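Local coordinates for protein TCR beta chain (Gallus gallus, PDB 6LIR) that pairs with a TCR alpha chain to form the chicken alpha-beta T-cell receptor, which probably recognises antigen presented by MHC molecules, at residues K136-C141 against T182-I187; W31-P36 against A84-A89. All blocks are in the same frame, centred on the assembly; numbering follows the deposited sequence.

Contact 1: residues K136-C141 against T182-I187; sequences KATLVC and TSRLRI
Ala137 O is gripped by two donors of the facing strand: the amide Ile187 N at 2.8 Å, in a nearly straight bond (170° at the hydrogen), and Arg186 CA through a CA-H...O contact of 3.3 Å. The same pattern recurs at Leu139 O and Cys141 O; with the three return bonds from the amides of Ala137, Leu139 and Cys141 it completes the antiparallel ladder between strands B and E of a C1-set immunoglobulin domain. Ala137, Leu139, Cys141, Ser183, Leu185 and Ile187 face the inside of the sandwich, where Trp155 and Phe199 of the second sheet meet the leucines and Leu139 CD1 lies 4.3 Å from Leu185 CD2. On the other face, which packs against the TCR alpha chain, the extended chain of Arg186, with CG anti to its own amide nitrogen (chi1 -162°), runs past Thr138 and lays its guanidinium under Lys136, whose CD sits 3.8 Å above the centre of that plane. Their cationic ends lie close, Lys136 NZ 4.2 Å from Arg186 NH1, but Glu164 and Asp135 of the TCR alpha chain pair with them respectively, while Glu130 holds Arg186 NH2 and Thr138 OG1. Replacing Arg186 by alanine would probably leave Asp135 of the TCR alpha chain and Glu130 without their cationic mate and uncover the aliphatic part of Lys136. Farther along this face, Val140 CG1 meets Thr182 CG2 at 3.6 Å.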
ATOM      1  N   LYS B 136      26.039   2.261   3.353  1.00 39.55           N
ATOM      2  CA  LYS B 136      24.746   2.680   2.841  1.00 43.91           C
ATOM      3  C   LYS B 136      24.264   3.881   3.638  1.00 41.72           C
ATOM      4  O   LYS B 136      24.624   4.060   4.804  1.00 40.69           O
ATOM      5  CB  LYS B 136      23.696   1.559   2.931  1.00 43.07           C
ATOM      6  CG  LYS B 136      24.085   0.258   2.255  1.00 38.55           C
ATOM      7  CD  LYS B 136      23.156  -0.871   2.674  1.00 43.79           C
ATOM      8  CE  LYS B 136      23.704  -2.222   2.246  1.00 48.08           C
ATOM      9  NZ  LYS B 136      22.855  -3.341   2.739  1.00 58.04           N
ATOM     10  N   ALA B 137      23.447   4.706   2.991  1.00 39.51           N
ATOM     11  CA  ALA B 137      22.804   5.847   3.625  1.00 36.93           C
ATOM     12  C   ALA B 137      21.301   5.627   3.627  1.00 40.73           C
ATOM     13  O   ALA B 137      20.704   5.399   2.569  1.00 37.98           O
ATOM     14  CB  ALA B 137      23.152   7.157   2.908  1.00 38.64           C
ATOM     15  N   THR B 138      20.687   5.698   4.801  1.00 35.75           N
ATOM     16  CA  THR B 138      19.237   5.648   4.896  1.00 37.90           C
ATOM     17  C   THR B 138      18.726   7.069   5.079  1.00 39.80           C
ATOM     18  O   THR B 138      19.102   7.753   6.037  1.00 42.82           O
ATOM     19  CB  THR B 138      18.776   4.759   6.051  1.00 38.41           C
ATOM     20  OG1 THR B 138      19.317   3.440   5.897  1.00 37.85           O
ATOM     21  CG2 THR B 138      17.253   4.674   6.080  1.00 33.02           C
ATOM     22  N   LEU B 139      17.860   7.500   4.170  1.00 38.12           N
ATOM     23  CA  LEU B 139      17.234   8.810   4.232  1.00 36.99           C
ATOM     24  C   LEU B 139      15.814   8.616   4.735  1.00 37.66           C
ATOM     25  O   LEU B 139      15.022   7.903   4.107  1.00 44.20           O
ATOM     26  CB  LEU B 139      17.226   9.489   2.862  1.00 39.77           C
ATOM     27  CG  LEU B 139      18.539   9.547   2.084  1.00 42.39           C
ATOM     28  CD1 LEU B 139      18.314  10.218   0.734  1.00 44.17           C
ATOM     29  CD2 LEU B 139      19.591  10.286   2.881  1.00 44.15           C
ATOM     30  N   VAL B 140      15.499   9.221   5.873  1.00 30.18           N
ATOM     31  CA  VAL B 140      14.180   9.090   6.468  1.00 31.68           C
ATOM     32  C   VAL B 140      13.420  10.384   6.230  1.00 37.04           C
ATOM     33  O   VAL B 140      13.828  11.457   6.694  1.00 37.35           O
ATOM     34  CB  VAL B 140      14.274   8.761   7.963  1.00 34.83           C
ATOM     35  CG1 VAL B 140      12.894   8.468   8.520  1.00 34.56           C
ATOM     36  CG2 VAL B 140      15.205   7.574   8.174  1.00 34.06           C
ATOM     37  N   CYS B 141      12.314  10.279   5.509  1.00 35.45           N
ATOM     38  CA  CYS B 141      11.380  11.376   5.343  1.00 34.40           C
ATOM     39  C   CYS B 141      10.225  11.175   6.307  1.00 36.17           C
ATOM     40  O   CYS B 141       9.619  10.101   6.331  1.00 39.85           O
ATOM     41  CB  CYS B 141      10.876  11.434   3.902  1.00 37.44           C
ATOM     42  SG  CYS B 141       9.685  12.731   3.584  1.00 44.43           S
ATOM     43  N   THR B 182       5.974   7.749   7.764  1.00 42.75           N
ATOM     44  CA  THR B 182       7.416   7.688   7.583  1.00 43.58           C
ATOM     45  C   THR B 182       7.755   6.925   6.312  1.00 40.58           C
ATOM     46  O   THR B 182       7.134   5.904   6.003  1.00 43.71           O
ATOM     47  CB  THR B 182       8.093   7.016   8.793  1.00 46.59           C
ATOM     48  OG1 THR B 182       7.760   7.732   9.988  1.00 48.02           O
ATOM     49  CG2 THR B 182       9.605   6.996   8.634  1.00 40.49           C
ATOM     50  N   SER B 183       8.769   7.406   5.596  1.00 37.72           N
ATOM     51  CA  SER B 183       9.286   6.713   4.426  1.00 39.20           C
ATOM     52  C   SER B 183      10.800   6.743   4.471  1.00 40.18           C
ATOM     53  O   SER B 183      11.399   7.784   4.757  1.00 41.09           O
ATOM     54  CB  SER B 183       8.794   7.353   3.124  1.00 37.84           C
ATOM     55  OG  SER B 183       9.210   6.579   2.014  1.00 41.46           O
ATOM     56  N   ARG B 184      11.411   5.596   4.204  1.00 37.46           N
ATOM     57  CA  ARG B 184      12.857   5.452   4.201  1.00 41.89           C
ATOM     58  C   ARG B 184      13.318   5.111   2.794  1.00 41.21           C
ATOM     59  O   ARG B 184      12.736   4.236   2.144  1.00 39.05           O
ATOM     60  CB  ARG B 184      13.303   4.382   5.201  1.00 38.97           C
ATOM     61  CG  ARG B 184      13.123   4.813   6.648  1.00 42.82           C
ATOM     62  CD  ARG B 184      12.379   3.771   7.476  1.00 49.30           C
ATOM     63  NE  ARG B 184      11.066   3.462   6.926  1.00 48.30           N
ATOM     64  CZ  ARG B 184       9.964   3.299   7.651  1.00 44.58           C
ATOM     65  NH1 ARG B 184       9.998   3.423   8.971  1.00 47.13           N
ATOM     66  NH2 ARG B 184       8.822   3.015   7.049  1.00 44.92           N
ATOM     67  N   LEU B 185      14.327   5.830   2.315  1.00 34.67           N
ATOM     68  CA  LEU B 185      15.039   5.486   1.090  1.00 37.25           C
ATOM     69  C   LEU B 185      16.473   5.143   1.471  1.00 38.21           C
ATOM     70  O   LEU B 185      17.225   6.014   1.919  1.00 36.42           O
ATOM     71  CB  LEU B 185      14.995   6.635   0.082  1.00 36.77           C
ATOM     72  CG  LEU B 185      15.991   6.569  -1.081  1.00 39.85           C
ATOM     73  CD1 LEU B 185      15.794   5.302  -1.910  1.00 38.43           C
ATOM     74  CD2 LEU B 185      15.892   7.815  -1.962  1.00 37.66           C
ATOM     75  N   ARG B 186      16.846   3.878   1.304  1.00 37.48           N
ATOM     76  CA  ARG B 186      18.201   3.422   1.591  1.00 38.23           C
ATOM     77  C   ARG B 186      18.979   3.294   0.289  1.00 40.78           C
ATOM     78  O   ARG B 186      18.527   2.622  -0.645  1.00 39.75           O
ATOM     79  CB  ARG B 186      18.197   2.089   2.345  1.00 35.41           C
ATOM     80  CG  ARG B 186      19.532   1.795   3.039  1.00 34.35           C
ATOM     81  CD  ARG B 186      19.462   0.615   4.000  1.00 35.84           C
ATOM     82  NE  ARG B 186      20.536   0.681   4.997  1.00 35.00           N
ATOM     83  CZ  ARG B 186      20.937  -0.344   5.744  1.00 39.72           C
ATOM     84  NH1 ARG B 186      20.362  -1.530   5.613  1.00 37.52           N
ATOM     85  NH2 ARG B 186      21.919  -0.183   6.624  1.00 38.01           N
ATOM     86  N   ILE B 187      20.132   3.962   0.216  1.00 40.19           N
ATOM     87  CA  ILE B 187      20.946   3.974  -0.990  1.00 43.47           C
ATOM     88  C   ILE B 187      22.382   3.603  -0.642  1.00 44.63           C
ATOM     89  O   ILE B 187      22.809   3.687   0.512  1.00 46.32           O
ATOM     90  CB  ILE B 187      20.912   5.351  -1.680  1.00 45.42           C
ATOM     91  CG1 ILE B 187      21.446   6.415  -0.720  1.00 41.59           C
ATOM     92  CG2 ILE B 187      19.496   5.691  -2.130  1.00 36.50           C
ATOM     93  CD1 ILE B 187      21.390   7.815  -1.264  1.00 43.92           C
TER

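Contact 2: residues W31-P36 against A84-A89; sequences WYLQQP and AIYFCA
Cys88 CB sits over the six-membered ring of Trp31, 3.8 Å from its centroid and only 6° off the normal, a CH-pi contact; Cys88 SG lies above the same face, 5.0 Å from that centroid. The tryptophan reaches that place because its CG turns away from its own carbonyl carbon (chi1 -87°), which also brings CZ3 to 3.9 Å from Tyr86 CB. Two residues on, Leu33 CD1 presses on the face of the Tyr86 ring, 3.5 Å from CE2, and is equally near Ala84 CB. These side chains project from one face of a strand pair held by backbone bonds, among them Tyr32 N to Phe87 O at 2.7 Å. The second shell fixes the first: Cys20 closes the disulfide with Cys88, Phe71 O accepts a hydrogen bond from Trp31 NE1, and the Tyr86 hydroxyl bonds to His82 O, four residues back. Tyr32 and Phe87 lie on the opposite face, which packs against the TCR alpha chain; Phe99 of that chain meets Tyr32 edge-to-face. Tryptophan of strand C packed on the B-F intersheet disulfide, with the tyrosine corner of strand F beside it, is characteristic of the V-set immunoglobulin core.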
ATOM      1  N   TRP B  31     -17.903   0.318  -9.878  1.00 35.87           N
ATOM      2  CA  TRP B  31     -17.350   1.005  -8.720  1.00 38.68           C
ATOM      3  C   TRP B  31     -17.415   0.048  -7.540  1.00 42.41           C
ATOM      4  O   TRP B  31     -18.465  -0.550  -7.280  1.00 37.18           O
ATOM      5  CB  TRP B  31     -18.113   2.296  -8.404  1.00 38.83           C
ATOM      6  CG  TRP B  31     -17.628   3.506  -9.159  1.00 42.38           C
ATOM      7  CD1 TRP B  31     -18.250   4.121 -10.210  1.00 39.29           C
ATOM      8  CD2 TRP B  31     -16.428   4.253  -8.911  1.00 38.01           C
ATOM      9  NE1 TRP B  31     -17.510   5.201 -10.632  1.00 42.29           N
ATOM     10  CE2 TRP B  31     -16.387   5.303  -9.853  1.00 39.50           C
ATOM     11  CE3 TRP B  31     -15.382   4.133  -7.988  1.00 39.81           C
ATOM     12  CZ2 TRP B  31     -15.344   6.229  -9.897  1.00 37.66           C
ATOM     13  CZ3 TRP B  31     -14.343   5.055  -8.035  1.00 35.23           C
ATOM     14  CH2 TRP B  31     -14.333   6.087  -8.983  1.00 38.65           C
ATOM     15  N   TYR B  32     -16.301  -0.084  -6.829  1.00 38.70           N
ATOM     16  CA  TYR B  32     -16.150  -1.052  -5.754  1.00 35.94           C
ATOM     17  C   TYR B  32     -15.738  -0.323  -4.488  1.00 37.27           C
ATOM     18  O   TYR B  32     -15.064   0.710  -4.539  1.00 44.18           O
ATOM     19  CB  TYR B  32     -15.096  -2.117  -6.093  1.00 36.28           C
ATOM     20  CG  TYR B  32     -15.612  -3.262  -6.928  1.00 40.69           C
ATOM     21  CD1 TYR B  32     -16.210  -4.364  -6.331  1.00 43.92           C
ATOM     22  CD2 TYR B  32     -15.502  -3.246  -8.316  1.00 39.45           C
ATOM     23  CE1 TYR B  32     -16.689  -5.417  -7.088  1.00 44.79           C
ATOM     24  CE2 TYR B  32     -15.979  -4.300  -9.084  1.00 41.79           C
ATOM     25  CZ  TYR B  32     -16.568  -5.383  -8.460  1.00 43.59           C
ATOM     26  OH  TYR B  32     -17.051  -6.437  -9.202  1.00 50.95           O
ATOM     27  N   LEU B  33     -16.148  -0.862  -3.348  1.00 37.35           N
ATOM     28  CA  LEU B  33     -15.833  -0.275  -2.056  1.00 41.44           C
ATOM     29  C   LEU B  33     -14.930  -1.228  -1.292  1.00 43.80           C
ATOM     30  O   LEU B  33     -15.243  -2.417  -1.162  1.00 46.57           O
ATOM     31  CB  LEU B  33     -17.108  -0.006  -1.255  1.00 42.29           C
ATOM     32  CG  LEU B  33     -16.980   0.806   0.033  1.00 44.34           C
ATOM     33  CD1 LEU B  33     -17.357   2.248  -0.232  1.00 45.99           C
ATOM     34  CD2 LEU B  33     -17.860   0.215   1.123  1.00 47.21           C
ATOM     35  N   GLN B  34     -13.810  -0.708  -0.801  1.00 41.57           N
ATOM     36  CA  GLN B  34     -12.888  -1.461   0.037  1.00 40.87           C
ATOM     37  C   GLN B  34     -12.823  -0.801   1.404  1.00 44.24           C
ATOM     38  O   GLN B  34     -12.404   0.356   1.518  1.00 39.93           O
ATOM     39  CB  GLN B  34     -11.494  -1.537  -0.588  1.00 41.39           C
ATOM     40  CG  GLN B  34     -10.511  -2.375   0.231  1.00 42.34           C
ATOM     41  CD  GLN B  34      -9.088  -2.275  -0.274  1.00 49.72           C
ATOM     42  OE1 GLN B  34      -8.421  -1.256  -0.093  1.00 48.64           O
ATOM     43  NE2 GLN B  34      -8.613  -3.340  -0.911  1.00 54.31           N
ATOM     44  N   GLN B  35     -13.244  -1.527   2.430  1.00 56.27           N
ATOM     45  CA  GLN B  35     -13.037  -1.095   3.801  1.00 57.42           C
ATOM     46  C   GLN B  35     -12.317  -2.198   4.560  1.00 62.97           C
ATOM     47  O   GLN B  35     -12.415  -3.373   4.188  1.00 59.93           O
ATOM     48  CB  GLN B  35     -14.375  -0.758   4.478  1.00 63.13           C
ATOM     49  CG  GLN B  35     -15.097   0.410   3.812  1.00 59.77           C
ATOM     50  CD  GLN B  35     -16.481   0.661   4.381  1.00 68.24           C
ATOM     51  OE1 GLN B  35     -17.286  -0.262   4.527  1.00 70.12           O
ATOM     52  NE2 GLN B  35     -16.769   1.920   4.693  1.00 66.34           N
ATOM     53  N   PRO B  36     -11.549  -1.841   5.609  1.00 65.93           N
ATOM     54  CA  PRO B  36     -10.787  -2.850   6.364  1.00 61.52           C
ATOM     55  C   PRO B  36     -11.577  -4.104   6.705  1.00 63.02           C
ATOM     56  O   PRO B  36     -12.609  -4.035   7.379  1.00 61.25           O
ATOM     57  CB  PRO B  36     -10.370  -2.092   7.628  1.00 64.94           C
ATOM     58  CG  PRO B  36     -10.248  -0.675   7.169  1.00 68.32           C
ATOM     59  CD  PRO B  36     -11.320  -0.479   6.125  1.00 62.69           C
ATOM     60  N   ALA B  84     -13.797   5.312   2.863  1.00 50.07           N
ATOM     61  CA  ALA B  84     -13.399   4.056   2.240  1.00 49.48           C
ATOM     62  C   ALA B  84     -12.352   4.350   1.174  1.00 45.97           C
ATOM     63  O   ALA B  84     -12.051   5.509   0.869  1.00 46.37           O
ATOM     64  CB  ALA B  84     -14.588   3.319   1.629  1.00 44.90           C
ATOM     65  N   ILE B  85     -11.805   3.281   0.607  1.00 40.23           N
ATOM     66  CA  ILE B  85     -11.063   3.361  -0.643  1.00 39.43           C
ATOM     67  C   ILE B  85     -11.978   2.852  -1.745  1.00 40.79           C
ATOM     68  O   ILE B  85     -12.540   1.753  -1.643  1.00 40.38           O
ATOM     69  CB  ILE B  85      -9.759   2.547  -0.588  1.00 40.76           C
ATOM     70  CG1 ILE B  85      -8.899   2.989   0.597  1.00 42.63           C
ATOM     71  CG2 ILE B  85      -8.980   2.701  -1.889  1.00 39.45           C
ATOM     72  CD1 ILE B  85      -7.551   2.294   0.667  1.00 45.62           C
ATOM     73  N   TYR B  86     -12.144   3.653  -2.789  1.00 34.93           N
ATOM     74  CA  TYR B  86     -13.073   3.357  -3.870  1.00 36.81           C
ATOM     75  C   TYR B  86     -12.269   2.941  -5.088  1.00 37.33           C
ATOM     76  O   TYR B  86     -11.310   3.624  -5.463  1.00 37.06           O
ATOM     77  CB  TYR B  86     -13.947   4.572  -4.205  1.00 38.12           C
ATOM     78  CG  TYR B  86     -14.966   4.922  -3.145  1.00 38.51           C
ATOM     79  CD1 TYR B  86     -14.581   5.530  -1.959  1.00 41.45           C
ATOM     80  CD2 TYR B  86     -16.314   4.647  -3.333  1.00 42.44           C
ATOM     81  CE1 TYR B  86     -15.506   5.852  -0.987  1.00 39.77           C
ATOM     82  CE2 TYR B  86     -17.251   4.969  -2.364  1.00 40.72           C
ATOM     83  CZ  TYR B  86     -16.837   5.571  -1.193  1.00 47.24           C
ATOM     84  OH  TYR B  86     -17.754   5.893  -0.217  1.00 46.27           O
ATOM     85  N   PHE B  87     -12.655   1.828  -5.701  1.00 33.92           N
ATOM     86  CA  PHE B  87     -11.959   1.323  -6.872  1.00 34.88           C
ATOM     87  C   PHE B  87     -12.923   1.287  -8.045  1.00 39.18           C
ATOM     88  O   PHE B  87     -14.010   0.710  -7.947  1.00 39.50           O
ATOM     89  CB  PHE B  87     -11.389  -0.079  -6.617  1.00 39.34           C
ATOM     90  CG  PHE B  87     -10.150  -0.087  -5.762  1.00 39.18           C
ATOM     91  CD1 PHE B  87      -8.916   0.230  -6.309  1.00 36.70           C
ATOM     92  CD2 PHE B  87     -10.216  -0.419  -4.416  1.00 39.68           C
ATOM     93  CE1 PHE B  87      -7.768   0.224  -5.529  1.00 40.61           C
ATOM     94  CE2 PHE B  87      -9.069  -0.430  -3.629  1.00 41.92           C
ATOM     95  CZ  PHE B  87      -7.847  -0.107  -4.188  1.00 39.46           C
ATOM     96  N   CYS B  88     -12.522   1.914  -9.141  1.00 35.29           N
ATOM     97  CA  CYS B  88     -13.199   1.762 -10.415  1.00 39.69           C
ATOM     98  C   CYS B  88     -12.561   0.626 -11.196  1.00 40.53           C
ATOM     99  O   CYS B  88     -11.344   0.421 -11.133  1.00 41.96           O
ATOM    100  CB  CYS B  88     -13.151   3.044 -11.237  1.00 45.75           C
ATOM    101  SG  CYS B  88     -13.646   2.768 -12.938  1.00 56.37           S
ATOM    102  N   ALA B  89     -13.385  -0.118 -11.923  1.00 38.13           N
ATOM    103  CA  ALA B  89     -12.891  -1.238 -12.700  1.00 38.67           C
ATOM    104  C   ALA B  89     -13.654  -1.304 -14.010  1.00 42.23           C
ATOM    105  O   ALA B  89     -14.771  -0.798 -14.127  1.00 46.85           O
ATOM    106  CB  ALA B  89     -13.033  -2.560 -11.932  1.00 42.59           C
TER

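How the contacts relate
From the N terminus, the chain first builds the variable domain. Strand 28-34 is followed by strands 40-46, 51-54, 61-67 and 70-75 before 84-91 returns beside it, so contact 2 closes a loop of 47 residues. Strand 100-110 completes that sheet; the constant domain begins with strand 120-124, and helix 128-134 leads to strand 136-146. Contact 1 closes a second loop, of 40 residues, holding strands 152-157, 160-162 and 166-175. The loops follow in series, neither enclosing nor crossing the other, their contact centres about 31 Å apart. Contact 2 joins central strands C and F of the variable sheet facing the TCR alpha chain, contact 1 central strands B and E of the constant sheet facing that chain.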